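Local coordinates for endo-1,3-beta-glucanase, family GH16 (Zobellia galactanivorans, PDB 4BPZ), which probably hydrolyses internal 1,3-beta-D-glucosidic bonds of beta-glucans such as algal laminarin, this chain being the calcium-binding GH16 catalytic domain of a longer protein, at residues L224-A229 and D250-Y255; L64-I69 and A85-K90; T110-W115 and W151-T156. The protein carries 1 engineered substitution. One frame throughout, in Å; residues are numbered along the deposited sequence.

In the fold
The three contacts sit in one GH16 jelly roll and share its substrate-binding sheet, where strand 222-230 runs between strands 82-93 and 110-118. Contacts 1 and 2, with centres about 9 Å apart, both lie in the interior between this sheet and the one that includes strands 63-75 and 244-255. Backbone bonding joins them: Leu226 O lies 2.9 Å from Leu87 N. On the other flank Leu225 N lies 2.7 Å from Trp115 O, tying contact 1 to contact 3, whose centre is about 14 Å away. Contact 3 carries Trp111, Ala113 and Trp115 of the glycan pocket and contact 2 carries Arg86, whereas Asp250 of contact 1 binds calcium.

Contact 1. Residues L224-A229 and D250-Y255; sequences LLLNIA and DYVRIY. With CA (calcium ion), chain E.
Leu224 and Val252 meet tip to tip, methyl CD2 of Leu224 lying 3.6 Å from CG1 of Val252. The valine forks between two leucines: CG1 takes Leu224, while CG2 faces CD1 of Leu226 more loosely, at 4.4 Å. Leu224 holds CG anti to its backbone N (chi1 -170°), which carries the isobutyl group across to the valine. All three side chains are buried, and the contact is purely apolar. It spans the interior of a beta-sandwich of the jelly-roll type found throughout the GH16 family: strand 222-230 belongs to the sheet that carries the glycan pocket, strand 244-255 to the sheet packed behind it. Val100 of strand 96-103 also touches Val252, and backbone bonds to Ser89 and Leu87 fix Leu224 and Leu226 in their own sheet. On the far side of segment 250-255, Tyr251 and Arg253 turn away from the core together, with CZ of Arg253 3.5 Å above the tyrosine ring and over its centre. Arg253 NH2 also makes a salt bridge with Glu18 OE1. The chain turns a corner at Asp250, which binds the calcium ion twice, through backbone O and through carboxylate OD1, each 2.4 Å from the metal. Water 1, Glu18 O, Gly62 O and Glu20 OE2 complete the metal's six ligands. The other carboxylate oxygen, Asp250 OD2, forms a salt bridge with Arg101 NH1, which should help hold the carboxylate's rotation while OD1 faces the ion.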
loop_
_atom_site.group_PDB
_atom_site.type_symbol
_atom_site.label_atom_id
_atom_site.label_comp_id
_atom_site.label_asym_id
_atom_site.label_seq_id
_atom_site.Cartn_x
_atom_site.Cartn_y
_atom_site.Cartn_z
ATOM N N LEU A 224 3.825 0.148 -6.712
ATOM C CA LEU A 224 3.453 -0.365 -5.395
ATOM C C LEU A 224 3.545 0.748 -4.345
ATOM O O LEU A 224 4.446 1.612 -4.390
ATOM C CB LEU A 224 4.424 -1.479 -4.981
ATOM C CG LEU A 224 4.073 -2.305 -3.745
ATOM C CD1 LEU A 224 2.860 -3.207 -4.059
ATOM C CD2 LEU A 224 5.280 -3.188 -3.373
ATOM N N LEU A 225 2.614 0.732 -3.376
ATOM C CA LEU A 225 2.617 1.575 -2.236
ATOM C C LEU A 225 2.617 0.763 -0.952
ATOM O O LEU A 225 1.930 -0.272 -0.884
ATOM C CB LEU A 225 1.406 2.529 -2.217
ATOM C CG LEU A 225 1.272 3.521 -3.409
ATOM C CD1 LEU A 225 0.453 2.939 -4.540
ATOM C CD2 LEU A 225 0.714 4.843 -2.966
ATOM N N LEU A 226 3.303 1.273 0.077
ATOM C CA LEU A 226 3.336 0.659 1.414
ATOM C C LEU A 226 3.163 1.781 2.409
ATOM O O LEU A 226 3.901 2.777 2.337
ATOM C CB LEU A 226 4.729 0.041 1.679
ATOM C CG LEU A 226 5.101 -1.052 0.706
ATOM C CD1 LEU A 226 6.618 -1.365 0.929
ATOM C CD2 LEU A 226 4.256 -2.286 0.822
ATOM N N ASN A 227 2.236 1.655 3.353
ATOM C CA ASN A 227 2.000 2.776 4.269
ATOM C C ASN A 227 1.287 2.292 5.535
ATOM O O ASN A 227 0.681 1.213 5.527
ATOM C CB ASN A 227 1.199 3.906 3.612
ATOM C CG ASN A 227 -0.206 3.503 3.274
ATOM O OD1 ASN A 227 -0.405 2.769 2.302
ATOM N ND2 ASN A 227 -1.171 3.850 4.106
ATOM N N ILE A 228 1.292 3.121 6.570
ATOM C CA ILE A 228 0.289 3.016 7.681
ATOM C C ILE A 228 -0.432 4.329 7.758
ATOM O O ILE A 228 0.200 5.325 8.132
ATOM C CB ILE A 228 0.891 2.676 9.059
ATOM C CG1 ILE A 228 1.859 1.493 9.074
ATOM C CG2 ILE A 228 -0.286 2.451 10.025
ATOM C CD1 ILE A 228 2.578 1.385 10.419
ATOM N N ALA A 229 -1.720 4.372 7.465
ATOM C CA ALA A 229 -2.520 5.562 7.772
ATOM C C ALA A 229 -2.995 5.449 9.213
ATOM O O ALA A 229 -3.126 4.354 9.758
ATOM C CB ALA A 229 -3.679 5.643 6.796
ATOM N N ASP A 250 9.313 -8.208 5.624
ATOM C CA ASP A 250 10.531 -9.015 5.399
ATOM C C ASP A 250 11.063 -8.844 3.988
ATOM O O ASP A 250 12.270 -8.728 3.758
ATOM C CB ASP A 250 10.179 -10.476 5.726
ATOM C CG ASP A 250 11.381 -11.385 5.644
ATOM O OD1 ASP A 250 12.537 -10.933 5.804
ATOM O OD2 ASP A 250 11.137 -12.599 5.417
ATOM N N TYR A 251 10.174 -8.820 2.985
ATOM C CA TYR A 251 10.631 -8.652 1.638
ATOM C C TYR A 251 9.418 -8.208 0.755
ATOM O O TYR A 251 8.272 -8.463 1.098
ATOM C CB TYR A 251 11.210 -9.956 1.005
ATOM C CG TYR A 251 10.365 -11.178 1.020
ATOM C CD1 TYR A 251 9.264 -11.330 0.170
ATOM C CD2 TYR A 251 10.670 -12.250 1.893
ATOM C CE1 TYR A 251 8.528 -12.500 0.113
ATOM C CE2 TYR A 251 9.932 -13.413 1.865
ATOM C CZ TYR A 251 8.879 -13.568 0.982
ATOM O OH TYR A 251 8.149 -14.705 1.018
ATOM N N VAL A 252 9.811 -7.629 -0.364
ATOM C CA VAL A 252 8.882 -7.395 -1.530
ATOM C C VAL A 252 9.538 -8.088 -2.697
ATOM O O VAL A 252 10.727 -7.817 -2.959
ATOM C CB VAL A 252 8.747 -5.883 -1.809
ATOM C CG1 VAL A 252 7.939 -5.637 -3.081
ATOM C CG2 VAL A 252 8.116 -5.186 -0.618
ATOM N N ARG A 253 8.795 -8.925 -3.416
ATOM C CA ARG A 253 9.317 -9.563 -4.632
ATOM C C ARG A 253 8.253 -9.405 -5.729
ATOM O O ARG A 253 7.075 -9.621 -5.481
ATOM C CB ARG A 253 9.599 -11.045 -4.404
ATOM C CG ARG A 253 10.691 -11.334 -3.364
ATOM C CD ARG A 253 10.734 -12.767 -2.977
ATOM N NE ARG A 253 11.750 -12.964 -1.951
ATOM C CZ ARG A 253 11.826 -14.041 -1.182
ATOM N NH1 ARG A 253 11.036 -15.057 -1.357
ATOM N NH2 ARG A 253 12.759 -14.041 -0.228
ATOM N N ILE A 254 8.714 -9.103 -6.958
ATOM C CA ILE A 254 7.807 -9.013 -8.080
ATOM C C ILE A 254 8.395 -9.876 -9.207
ATOM O O ILE A 254 9.575 -9.695 -9.590
ATOM C CB ILE A 254 7.588 -7.553 -8.551
ATOM C CG1 ILE A 254 7.157 -6.697 -7.362
ATOM C CG2 ILE A 254 6.646 -7.534 -9.724
ATOM C CD1 ILE A 254 6.908 -5.198 -7.719
ATOM N N TYR A 255 7.602 -10.788 -9.712
ATOM C CA TYR A 255 7.963 -11.650 -10.763
ATOM C C TYR A 255 7.079 -11.360 -12.000
ATOM O O TYR A 255 5.917 -11.036 -11.862
ATOM C CB TYR A 255 7.740 -13.125 -10.374
ATOM C CG TYR A 255 8.523 -13.597 -9.201
ATOM C CD1 TYR A 255 8.038 -13.428 -7.919
ATOM C CD2 TYR A 255 9.758 -14.219 -9.368
ATOM C CE1 TYR A 255 8.744 -13.867 -6.785
ATOM C CE2 TYR A 255 10.478 -14.684 -8.257
ATOM C CZ TYR A 255 9.978 -14.472 -6.994
ATOM O OH TYR A 255 10.704 -14.911 -5.902
HETATM CA CA CA E . 14.259 -9.730 4.701
HETATM O O HOH W 1 14.272 -11.486 3.073
#

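Contact 2. Residues L64-I69 and A85-K90; sequences LKIRAI and ARLNSK
Leu64 reaches across to Leu87 tip to tip, its CD2 methyl 3.9 Å from CD1 of Leu87 in the conformer given, one of two deposited. CG of Leu64 stands anti to the backbone N (chi1 167°), which sends CD2 toward Leu87; the same side chain packs on Val59, Phe19 and Pro25. The calcium ion is about 8 Å from this side chain. Two residues on, Ile66 brings both of its branches to the contact. The short branch, CG2, rests 3.7 Å from Ala85 O and 4.0 Å from Ala85 CB. CD1, at the end of the longer branch, approaches CD1 of Leu87 at 4.4 Å; the isoleucine thus lies against both the alanine and, more loosely, the leucine. The one methyl CD1 of Leu87 therefore meets both Leu64 and Ile66. Strands 63-75 and 82-93 are antiparallel partners in the GH16 jelly roll, but here they splay apart: the CA atoms of Ile66 and Ala85 are 6.1 Å apart, those of Leu64 and Leu87 11.1 Å. Strand 63-75 passes into the sheet of strand 244-255, with backbone hydrogen bonds pairing Leu64 with Ile249 and Ile66 with Phe247, while strand 82-93 stays with strand 222-230 and the pocket sheet. Buried apolar side chains pack between the diverging backbones. From the other face of strand 82-93, Arg86 extends into the glycan pocket, making a salt bridge with Glu123 and a weak hydrogen bond to O6 of a beta-D-glucopyranose unit.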
loop_
_atom_site.group_PDB
_atom_site.type_symbol
_atom_site.label_atom_id
_atom_site.label_comp_id
_atom_site.label_asym_id
_atom_site.label_seq_id
_atom_site.Cartn_x
_atom_site.Cartn_y
_atom_site.Cartn_z
ATOM N N LEU A 64 12.168 -4.247 6.742
ATOM C CA LEU A 64 11.719 -2.858 6.747
ATOM C C LEU A 64 10.691 -2.689 7.830
ATOM O O LEU A 64 9.793 -3.520 7.993
ATOM C CB LEU A 64 11.044 -2.578 5.347
ATOM C CG LEU A 64 10.250 -1.274 5.283
ATOM C CD1 LEU A 64 11.153 -0.053 5.352
ATOM C CD2 LEU A 64 9.464 -1.274 3.996
ATOM N N LYS A 65 10.779 -1.574 8.567
ATOM C CA LYS A 65 9.703 -1.173 9.435
ATOM C C LYS A 65 9.172 0.152 8.985
ATOM O O LYS A 65 9.950 1.102 8.694
ATOM C CB LYS A 65 10.211 -0.959 10.892
ATOM C CG LYS A 65 10.555 -2.237 11.603
ATOM C CD LYS A 65 11.920 -2.823 11.227
ATOM C CE LYS A 65 12.411 -3.791 12.267
ATOM N NZ LYS A 65 13.665 -4.419 11.819
ATOM N N ILE A 66 7.831 0.255 8.892
ATOM C CA ILE A 66 7.144 1.538 8.831
ATOM C C ILE A 66 6.512 1.712 10.217
ATOM O O ILE A 66 5.940 0.757 10.767
ATOM C CB ILE A 66 6.050 1.566 7.715
ATOM C CG1 ILE A 66 6.794 1.416 6.377
ATOM C CG2 ILE A 66 5.253 2.840 7.807
ATOM C CD1 ILE A 66 5.803 1.160 5.187
ATOM N N ARG A 67 6.684 2.902 10.792
ATOM C CA ARG A 67 6.260 3.149 12.195
ATOM C C ARG A 67 5.418 4.371 12.221
ATOM O O ARG A 67 5.834 5.467 11.807
ATOM C CB ARG A 67 7.528 3.265 13.039
ATOM C CG ARG A 67 7.208 3.627 14.519
ATOM C CD ARG A 67 8.360 3.392 15.451
ATOM N NE ARG A 67 9.561 4.106 14.990
ATOM C CZ ARG A 67 10.827 3.759 15.271
ATOM N NH1 ARG A 67 11.065 2.721 16.091
ATOM N NH2 ARG A 67 11.812 4.446 14.704
ATOM N N ALA A 68 4.185 4.206 12.741
ATOM C CA ALA A 68 3.267 5.316 12.980
ATOM C C ALA A 68 3.423 5.754 14.435
ATOM O O ALA A 68 3.534 4.894 15.328
ATOM C CB ALA A 68 1.860 4.871 12.732
ATOM N N ILE A 69 3.363 7.043 14.687
ATOM C CA ILE A 69 3.673 7.614 16.024
ATOM C C ILE A 69 2.703 8.713 16.310
ATOM O O ILE A 69 2.386 9.545 15.461
ATOM C CB ILE A 69 5.082 8.199 16.076
ATOM C CG1 ILE A 69 6.154 7.251 15.570
ATOM C CG2 ILE A 69 5.414 8.659 17.482
ATOM C CD1 ILE A 69 7.530 7.849 15.454
ATOM N N ALA A 85 4.881 6.763 7.459
ATOM C CA ALA A 85 5.567 6.814 6.161
ATOM C C ALA A 85 4.672 6.170 5.120
ATOM O O ALA A 85 3.863 5.280 5.392
ATOM C CB ALA A 85 6.910 6.126 6.205
ATOM N N ARG A 86 4.868 6.672 3.889
ATOM C CA ARG A 86 4.149 6.214 2.683
ATOM C C ARG A 86 5.231 6.065 1.569
ATOM O O ARG A 86 5.694 7.090 1.052
ATOM C CB ARG A 86 3.033 7.200 2.286
ATOM C CG ARG A 86 2.296 6.840 1.025
ATOM C CD ARG A 86 1.039 7.677 0.957
ATOM N NE ARG A 86 0.359 7.562 -0.367
ATOM C CZ ARG A 86 -0.962 7.541 -0.520
ATOM N NH1 ARG A 86 -1.791 7.354 0.476
ATOM N NH2 ARG A 86 -1.443 7.644 -1.782
ATOM N N LEU A 87 5.582 4.860 1.264
ATOM C CA LEU A 87 6.615 4.529 0.258
ATOM C C LEU A 87 5.938 4.184 -1.050
ATOM O O LEU A 87 4.813 3.665 -1.066
ATOM C CB LEU A 87 7.430 3.348 0.678
ATOM C CG LEU A 87 8.145 3.427 2.005
ATOM C CD1 LEU A 87 8.954 2.154 2.260
ATOM C CD2 LEU A 87 9.012 4.637 2.084
ATOM N N ASN A 88 6.598 4.529 -2.154
ATOM C CA ASN A 88 6.174 4.091 -3.505
ATOM C C ASN A 88 7.328 3.403 -4.146
ATOM O O ASN A 88 8.489 3.899 -4.025
ATOM C CB ASN A 88 5.793 5.286 -4.405
ATOM C CG ASN A 88 4.655 6.155 -3.926
ATOM O OD1 ASN A 88 3.944 5.880 -2.916
ATOM N ND2 ASN A 88 4.412 7.182 -4.616
ATOM N N SER A 89 7.119 2.295 -4.830
ATOM C CA SER A 89 8.240 1.707 -5.585
ATOM C C SER A 89 8.632 2.624 -6.739
ATOM O O SER A 89 7.794 3.200 -7.437
ATOM C CB SER A 89 7.851 0.334 -6.137
ATOM O OG SER A 89 6.745 0.331 -7.031
ATOM N N LYS A 90 9.967 2.662 -6.937
ATOM C CA LYS A 90 10.636 3.310 -8.071
ATOM C C LYS A 90 10.717 2.240 -9.175
ATOM O O LYS A 90 11.775 1.847 -9.653
ATOM C CB LYS A 90 12.021 3.852 -7.664
ATOM C CG LYS A 90 11.882 5.081 -6.839
ATOM C CD LYS A 90 13.224 5.801 -6.883
ATOM C CE LYS A 90 13.041 7.065 -6.043
ATOM N NZ LYS A 90 14.377 7.743 -5.851
#

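Contact 3. Residues T110-W115 and W151-T156; sequences TWPAIW and WDKEST. With GLC (alpha-D-glucopyranose), chain C.
Thr110 receives the ammonium of Lys153 through two oxygens at once: NZ donates hydrogen bonds to Thr110 O (2.9 Å) and Thr110 OG1 (2.9 Å). The lysine crosses the threonine at about a right angle, its chain bent at chi2 (-55°) and then extended. NZ stands above the carbonyl plane of Thr110, 45° out of it, and Pro112 CD comes near at 4.1 Å. Asn149 O is a third acceptor for NZ, and Thr110 OG1 is itself bonded to Lys107 O. Beyond this tight spot the contact is sparse. Lys153 projects from a type I turn, Asp152 to Ser155, whose other residues stay away from strand 110-118; an Asx turn, in which Asp152 OD1 accepts from Glu154 N, steadies it, and the Trp151 and Glu154 side chains are exposed. Across strand 110-118 lies the glycan pocket of this GH16 domain. There glucose C5 sits 3.4 Å above the Trp115 ring, over its centre, as on an aromatic platform, and Ala113 CB touches C6. Asn227 OD1 bonds to Trp115 NE1, which should help hold the ring's rotation. An alanine in place of Trp115 would remove this platform and would probably leave Asn227 OD1 without its indole mate. The carbonyls of Thr110 and Asn149 and the hydroxyl of Thr110 imply an ammonium probably stabilised by neutral oxygens, with no carboxylate among these partners, and likely to polarise them.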
loop_
_atom_site.group_PDB
_atom_site.type_symbol
_atom_site.label_atom_id
_atom_site.label_comp_id
_atom_site.label_asym_id
_atom_site.label_seq_id
_atom_site.Cartn_x
_atom_site.Cartn_y
_atom_site.Cartn_z
ATOM N N THR A 110 -4.883 1.939 13.576
ATOM C CA THR A 110 -3.924 1.802 12.493
ATOM C C THR A 110 -4.594 1.196 11.253
ATOM O O THR A 110 -5.470 0.316 11.329
ATOM C CB THR A 110 -2.747 0.919 12.937
ATOM O OG1 THR A 110 -3.241 -0.407 13.244
ATOM C CG2 THR A 110 -1.968 1.456 14.093
ATOM N N TRP A 111 -4.129 1.673 10.094
ATOM C CA TRP A 111 -4.666 1.285 8.789
ATOM C C TRP A 111 -3.500 0.986 7.874
ATOM O O TRP A 111 -3.107 1.870 7.044
ATOM C CB TRP A 111 -5.599 2.386 8.289
ATOM C CG TRP A 111 -6.215 2.185 6.942
ATOM C CD1 TRP A 111 -6.178 1.067 6.132
ATOM C CD2 TRP A 111 -6.974 3.188 6.247
ATOM N NE1 TRP A 111 -6.877 1.332 4.941
ATOM C CE2 TRP A 111 -7.343 2.618 5.016
ATOM C CE3 TRP A 111 -7.386 4.475 6.560
ATOM C CZ2 TRP A 111 -8.123 3.316 4.099
ATOM C CZ3 TRP A 111 -8.184 5.185 5.643
ATOM C CH2 TRP A 111 -8.551 4.590 4.437
ATOM N N PRO A 112 -2.902 -0.154 7.948
ATOM C CA PRO A 112 -1.788 -0.500 7.040
ATOM C C PRO A 112 -2.333 -0.886 5.675
ATOM O O PRO A 112 -3.461 -1.370 5.544
ATOM C CB PRO A 112 -1.172 -1.768 7.709
ATOM C CG PRO A 112 -2.413 -2.455 8.318
ATOM C CD PRO A 112 -3.243 -1.296 8.882
ATOM N N ALA A 113 -1.485 -0.721 4.649
ATOM C CA ALA A 113 -1.869 -1.129 3.322
ATOM C C ALA A 113 -0.650 -1.478 2.472
ATOM O O ALA A 113 0.423 -0.876 2.601
ATOM C CB ALA A 113 -2.665 -0.044 2.622
ATOM N N ILE A 114 -0.882 -2.450 1.592
ATOM C CA ILE A 114 0.018 -2.862 0.493
ATOM C C ILE A 114 -0.881 -2.701 -0.741
ATOM O O ILE A 114 -1.896 -3.420 -0.826
ATOM C CB ILE A 114 0.465 -4.283 0.623
ATOM C CG1 ILE A 114 1.176 -4.542 1.980
ATOM C CG2 ILE A 114 1.392 -4.663 -0.554
ATOM C CD1 ILE A 114 1.391 -6.012 2.302
ATOM N N TRP A 115 -0.552 -1.835 -1.685
ATOM C CA TRP A 115 -1.539 -1.588 -2.746
ATOM C C TRP A 115 -0.823 -0.982 -3.930
ATOM O O TRP A 115 0.381 -0.773 -3.901
ATOM C CB TRP A 115 -2.676 -0.711 -2.206
ATOM C CG TRP A 115 -2.268 0.628 -1.653
ATOM C CD1 TRP A 115 -1.509 0.914 -0.556
ATOM C CD2 TRP A 115 -2.745 1.906 -2.114
ATOM N NE1 TRP A 115 -1.474 2.252 -0.298
ATOM C CE2 TRP A 115 -2.228 2.870 -1.242
ATOM C CE3 TRP A 115 -3.588 2.321 -3.173
ATOM C CZ2 TRP A 115 -2.564 4.253 -1.329
ATOM C CZ3 TRP A 115 -3.913 3.652 -3.285
ATOM C CH2 TRP A 115 -3.420 4.632 -2.388
ATOM N N TRP A 151 -10.286 -1.558 13.583
ATOM C CA TRP A 151 -11.129 -2.106 14.652
ATOM C C TRP A 151 -11.252 -3.629 14.548
ATOM O O TRP A 151 -11.838 -4.240 15.453
ATOM C CB TRP A 151 -12.504 -1.484 14.624
ATOM C CG TRP A 151 -13.189 -1.636 13.266
ATOM C CD1 TRP A 151 -13.942 -2.666 12.810
ATOM C CD2 TRP A 151 -13.178 -0.643 12.207
ATOM N NE1 TRP A 151 -14.344 -2.421 11.508
ATOM C CE2 TRP A 151 -13.935 -1.177 11.114
ATOM C CE3 TRP A 151 -12.619 0.613 12.088
ATOM C CZ2 TRP A 151 -14.176 -0.414 9.924
ATOM C CZ3 TRP A 151 -12.845 1.337 10.932
ATOM C CH2 TRP A 151 -13.611 0.844 9.900
ATOM N N ASP A 152 -10.748 -4.281 13.493
ATOM C CA ASP A 152 -10.889 -5.722 13.330
ATOM C C ASP A 152 -9.587 -6.251 12.766
ATOM O O ASP A 152 -9.406 -6.367 11.555
ATOM C CB ASP A 152 -12.058 -6.083 12.450
ATOM C CG ASP A 152 -12.166 -7.590 12.168
ATOM O OD1 ASP A 152 -11.487 -8.375 12.863
ATOM O OD2 ASP A 152 -12.965 -7.958 11.261
ATOM N N LYS A 153 -8.699 -6.615 13.680
ATOM C CA LYS A 153 -7.395 -7.148 13.246
ATOM C C LYS A 153 -7.445 -8.596 12.963
ATOM O O LYS A 153 -6.384 -9.181 12.629
ATOM C CB LYS A 153 -6.295 -6.808 14.321
ATOM C CG LYS A 153 -6.169 -5.303 14.635
ATOM C CD LYS A 153 -5.911 -4.488 13.313
ATOM C CE LYS A 153 -5.425 -3.076 13.666
ATOM N NZ LYS A 153 -5.238 -2.337 12.348
ATOM N N GLU A 154 -8.615 -9.191 12.985
ATOM C CA GLU A 154 -8.762 -10.614 12.661
ATOM C C GLU A 154 -9.308 -10.901 11.226
ATOM O O GLU A 154 -9.628 -12.016 10.909
ATOM C CB GLU A 154 -9.695 -11.255 13.727
ATOM C CG GLU A 154 -9.073 -11.303 15.125
ATOM C CD GLU A 154 -8.770 -9.972 15.776
ATOM O OE1 GLU A 154 -9.720 -9.141 15.873
ATOM O OE2 GLU A 154 -7.601 -9.818 16.269
ATOM N N SER A 155 -9.343 -9.830 10.407
ATOM C CA SER A 155 -9.630 -10.044 9.026
ATOM C C SER A 155 -8.768 -9.092 8.174
ATOM O O SER A 155 -8.283 -8.062 8.615
ATOM C CB SER A 155 -11.147 -9.882 8.806
ATOM O OG SER A 155 -11.514 -9.125 7.737
ATOM N N THR A 156 -8.549 -9.503 6.947
ATOM C CA THR A 156 -7.849 -8.675 5.965
ATOM C C THR A 156 -8.795 -8.381 4.806
ATOM O O THR A 156 -9.731 -9.144 4.525
ATOM C CB THR A 156 -6.536 -9.340 5.442
ATOM O OG1 THR A 156 -6.815 -10.444 4.618
ATOM C CG2 THR A 156 -5.610 -9.742 6.565
HETATM C C1 GLC C . -7.548 1.924 -1.157
HETATM C C2 GLC C . -8.274 3.310 -1.105
HETATM C C3 GLC C . -7.187 4.375 -0.903
HETATM C C4 GLC C . -6.386 4.084 0.291
HETATM C C5 GLC C . -5.671 2.795 -0.035
HETATM C C6 GLC C . -4.759 2.304 1.066
HETATM O O1 GLC C . -6.914 1.675 -2.393
HETATM O O2 GLC C . -8.976 3.450 -2.315
HETATM O O3 GLC C . -7.843 5.706 -0.769
HETATM O O4 GLC C . -5.461 5.161 0.541
HETATM O O5 GLC C . -6.673 1.769 -0.212
HETATM O O6 GLC C . -5.465 2.064 2.278
#